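Local coordinates for molinate hydrolase (Gulosibacter molinativorax, PDB 4UB9), which is a zinc-binding hydrolase of the amidohydrolase family that breaks down the thiocarbamate herbicide molinate, probably by cleaving a carbon-nitrogen bond, at residues A[54-59]-A[68-73]. Numbering follows the deposited sequence.
Sequences ETTVFI and GSTDQI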
ATOM      1  N   GLU A  54      12.264 -43.291 -43.462  1.00 55.48           N
ATOM      2  CA  GLU A  54      12.115 -44.771 -43.393  1.00 62.99           C
ATOM      3  C   GLU A  54      12.916 -45.428 -42.316  1.00 55.01           C
ATOM      4  O   GLU A  54      13.639 -46.407 -42.548  1.00 56.53           O
ATOM      5  CB  GLU A  54      12.405 -45.418 -44.757  1.00 65.34           C
ATOM      6  CG  GLU A  54      11.122 -45.379 -45.521  1.00 67.76           C
ATOM      7  CD  GLU A  54      11.250 -45.359 -47.010  1.00 69.24           C
ATOM      8  OE1 GLU A  54      12.378 -45.326 -47.556  1.00 64.21           O
ATOM      9  OE2 GLU A  54      10.178 -45.358 -47.636  1.00 81.27           O
ATOM     10  N   THR A  55      12.855 -44.805 -41.161  1.00 52.04           N
ATOM     11  CA  THR A  55      13.704 -45.219 -40.060  1.00 45.90           C
ATOM     12  C   THR A  55      12.862 -45.871 -39.006  1.00 42.26           C
ATOM     13  O   THR A  55      11.701 -45.568 -38.846  1.00 41.09           O
ATOM     14  CB  THR A  55      14.509 -44.048 -39.469  1.00 48.15           C
ATOM     15  OG1 THR A  55      15.175 -43.329 -40.524  1.00 47.34           O
ATOM     16  CG2 THR A  55      15.550 -44.556 -38.498  1.00 51.04           C
ATOM     17  N   THR A  56      13.494 -46.818 -38.353  1.00 42.04           N
ATOM     18  CA  THR A  56      12.925 -47.537 -37.273  1.00 46.08           C
ATOM     19  C   THR A  56      13.829 -47.410 -36.048  1.00 48.86           C
ATOM     20  O   THR A  56      15.051 -47.517 -36.126  1.00 48.87           O
ATOM     21  CB  THR A  56      12.675 -49.023 -37.643  1.00 50.95           C
ATOM     22  OG1 THR A  56      11.520 -49.080 -38.503  1.00 59.35           O
ATOM     23  CG2 THR A  56      12.437 -49.899 -36.408  1.00 47.47           C
ATOM     24  N   VAL A  57      13.174 -47.195 -34.915  1.00 47.32           N
ATOM     25  CA  VAL A  57      13.845 -47.110 -33.627  1.00 44.92           C
ATOM     26  C   VAL A  57      13.362 -48.216 -32.714  1.00 47.52           C
ATOM     27  O   VAL A  57      12.154 -48.419 -32.541  1.00 55.71           O
ATOM     28  CB  VAL A  57      13.557 -45.783 -32.928  1.00 46.77           C
ATOM     29  CG1 VAL A  57      14.251 -45.746 -31.565  1.00 50.95           C
ATOM     30  CG2 VAL A  57      13.992 -44.626 -33.801  1.00 42.55           C
ATOM     31  N   PHE A  58      14.305 -48.953 -32.165  1.00 42.65           N
ATOM     32  CA  PHE A  58      13.958 -50.118 -31.390  1.00 46.75           C
ATOM     33  C   PHE A  58      14.440 -49.950 -29.971  1.00 47.00           C
ATOM     34  O   PHE A  58      15.635 -49.733 -29.711  1.00 47.59           O
ATOM     35  CB  PHE A  58      14.540 -51.411 -31.990  1.00 51.15           C
ATOM     36  CG  PHE A  58      14.021 -52.664 -31.345  1.00 53.68           C
ATOM     37  CD1 PHE A  58      12.769 -53.138 -31.656  1.00 57.68           C
ATOM     38  CD2 PHE A  58      14.809 -53.401 -30.464  1.00 59.83           C
ATOM     39  CE1 PHE A  58      12.276 -54.296 -31.075  1.00 60.90           C
ATOM     40  CE2 PHE A  58      14.328 -54.573 -29.887  1.00 64.07           C
ATOM     41  CZ  PHE A  58      13.050 -55.015 -30.188  1.00 59.12           C
ATOM     42  N   ILE A  59      13.496 -50.120 -29.061  1.00 48.21           N
ATOM     43  CA  ILE A  59      13.753 -49.955 -27.633  1.00 49.93           C
ATOM     44  C   ILE A  59      13.427 -51.230 -26.911  1.00 46.04           C
ATOM     45  O   ILE A  59      12.376 -51.815 -27.109  1.00 54.17           O
ATOM     46  CB  ILE A  59      12.918 -48.806 -27.015  1.00 45.92           C
ATOM     47  CG1 ILE A  59      13.264 -47.477 -27.694  1.00 41.52           C
ATOM     48  CG2 ILE A  59      13.137 -48.711 -25.517  1.00 44.52           C
ATOM     49  CD1 ILE A  59      12.082 -46.518 -27.768  1.00 45.37           C
ATOM     50  N   GLY A  68      17.922 -47.684 -37.272  1.00 61.33           N
ATOM     51  CA  GLY A  68      18.349 -47.860 -38.632  1.00 64.65           C
ATOM     52  C   GLY A  68      17.219 -47.947 -39.602  1.00 67.83           C
ATOM     53  O   GLY A  68      16.054 -47.671 -39.276  1.00 65.33           O
ATOM     54  N   SER A  69      17.588 -48.276 -40.823  1.00 72.97           N
ATOM     55  CA  SER A  69      16.612 -48.408 -41.885  1.00 80.05           C
ATOM     56  C   SER A  69      15.559 -49.416 -41.526  1.00 85.81           C
ATOM     57  O   SER A  69      15.799 -50.455 -40.905  1.00 57.07           O
ATOM     58  CB  SER A  69      17.238 -48.795 -43.205  1.00 80.64           C
ATOM     59  OG  SER A  69      17.399 -47.638 -44.004  1.00 78.79           O
ATOM     60  N   THR A  70      14.356 -49.032 -41.908  1.00108.55           N
ATOM     61  CA  THR A  70      13.148 -49.748 -41.538  1.00124.52           C
ATOM     62  C   THR A  70      13.278 -51.250 -41.884  1.00106.47           C
ATOM     63  O   THR A  70      12.998 -52.120 -41.068  1.00 96.77           O
ATOM     64  CB  THR A  70      11.919 -49.044 -42.178  1.00137.15           C
ATOM     65  OG1 THR A  70      10.726 -49.556 -41.606  1.00147.22           O
ATOM     66  CG2 THR A  70      11.900 -49.174 -43.727  1.00131.44           C
ATOM     67  N   ASP A  71      13.772 -51.521 -43.078  1.00110.66           N
ATOM     68  CA  ASP A  71      13.903 -52.903 -43.599  1.00113.31           C
ATOM     69  C   ASP A  71      15.084 -53.736 -43.068  1.00 85.79           C
ATOM     70  O   ASP A  71      15.088 -54.939 -43.194  1.00 77.13           O
ATOM     71  CB  ASP A  71      13.987 -52.844 -45.124  1.00131.52           C
ATOM     72  CG  ASP A  71      15.109 -51.960 -45.616  1.00132.54           C
ATOM     73  OD1 ASP A  71      16.211 -52.135 -45.098  1.00135.34           O
ATOM     74  OD2 ASP A  71      14.871 -51.132 -46.536  1.00129.54           O
ATOM     75  N   GLN A  72      16.097 -53.074 -42.536  1.00 79.66           N
ATOM     76  CA  GLN A  72      17.241 -53.759 -41.901  1.00 73.56           C
ATOM     77  C   GLN A  72      16.989 -54.080 -40.428  1.00 72.01           C
ATOM     78  O   GLN A  72      17.719 -54.842 -39.819  1.00 64.32           O
ATOM     79  CB  GLN A  72      18.457 -52.865 -41.881  1.00 77.30           C
ATOM     80  CG  GLN A  72      19.436 -52.706 -42.979  1.00 86.75           C
ATOM     81  CD  GLN A  72      20.149 -51.369 -42.673  1.00 86.16           C
ATOM     82  OE1 GLN A  72      20.172 -50.886 -41.519  1.00 64.68           O
ATOM     83  NE2 GLN A  72      20.610 -50.716 -43.714  1.00 93.34           N
ATOM     84  N   ILE A  73      15.951 -53.489 -39.848  1.00 74.95           N
ATOM     85  CA  ILE A  73      15.601 -53.768 -38.445  1.00 75.13           C
ATOM     86  C   ILE A  73      14.363 -54.665 -38.416  1.00 69.77           C
ATOM     87  O   ILE A  73      13.253 -54.272 -38.828  1.00 64.26           O
ATOM     88  CB  ILE A  73      15.334 -52.492 -37.605  1.00 76.17           C
ATOM     89  CG1 ILE A  73      16.445 -51.455 -37.818  1.00 83.83           C
ATOM     90  CG2 ILE A  73      15.198 -52.854 -36.145  1.00 67.07           C
ATOM     91  CD1 ILE A  73      17.823 -51.884 -37.364  1.00 87.28           C
TER
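Thr56 and Gly68 form an antiparallel hydrogen-bonded pair, Thr56 N giving to Gly68 O at 2.9 Å and Gly68 N to Thr56 O at 3.1 Å, while Thr55 and Ser69 make the next, non-hydrogen-bonded pair. One step further, Thr70 N reaches Glu54 O (2.8 Å), bent to 145° at the hydrogen, just where the chain leaves the strand for the turn at 70-72. The Thr56 and Thr70 side chains cross at about a right angle, their OG1 atoms 3.2 Å apart in a hydrogen bond. A chi1 of -75° puts Thr56 OG1 beside its backbone N, where it also meets Gly40 N weakly, and the CG2 methyl anti to that N, 4.1 Å from Ile73 CG2. With an alanine in place of Thr56, the Thr70 hydroxyl is likely to lose this mate and a gap to open beside Ile73. Thr55 turns away, yet its CG2 brushes Gly68 O at 3.3 Å; its hydroxyl bonds to Val52 O and Pro53 O. This is the open end of the hairpin of strands 55-60 and 63-69, far from the zinc. Within the chain, strand 63-69 edges a four-stranded sheet; strand 36-39 flanks strand 55-60 opposite, and just beyond it Glu54 and Thr55 face Gly41 in a G1 beta bulge.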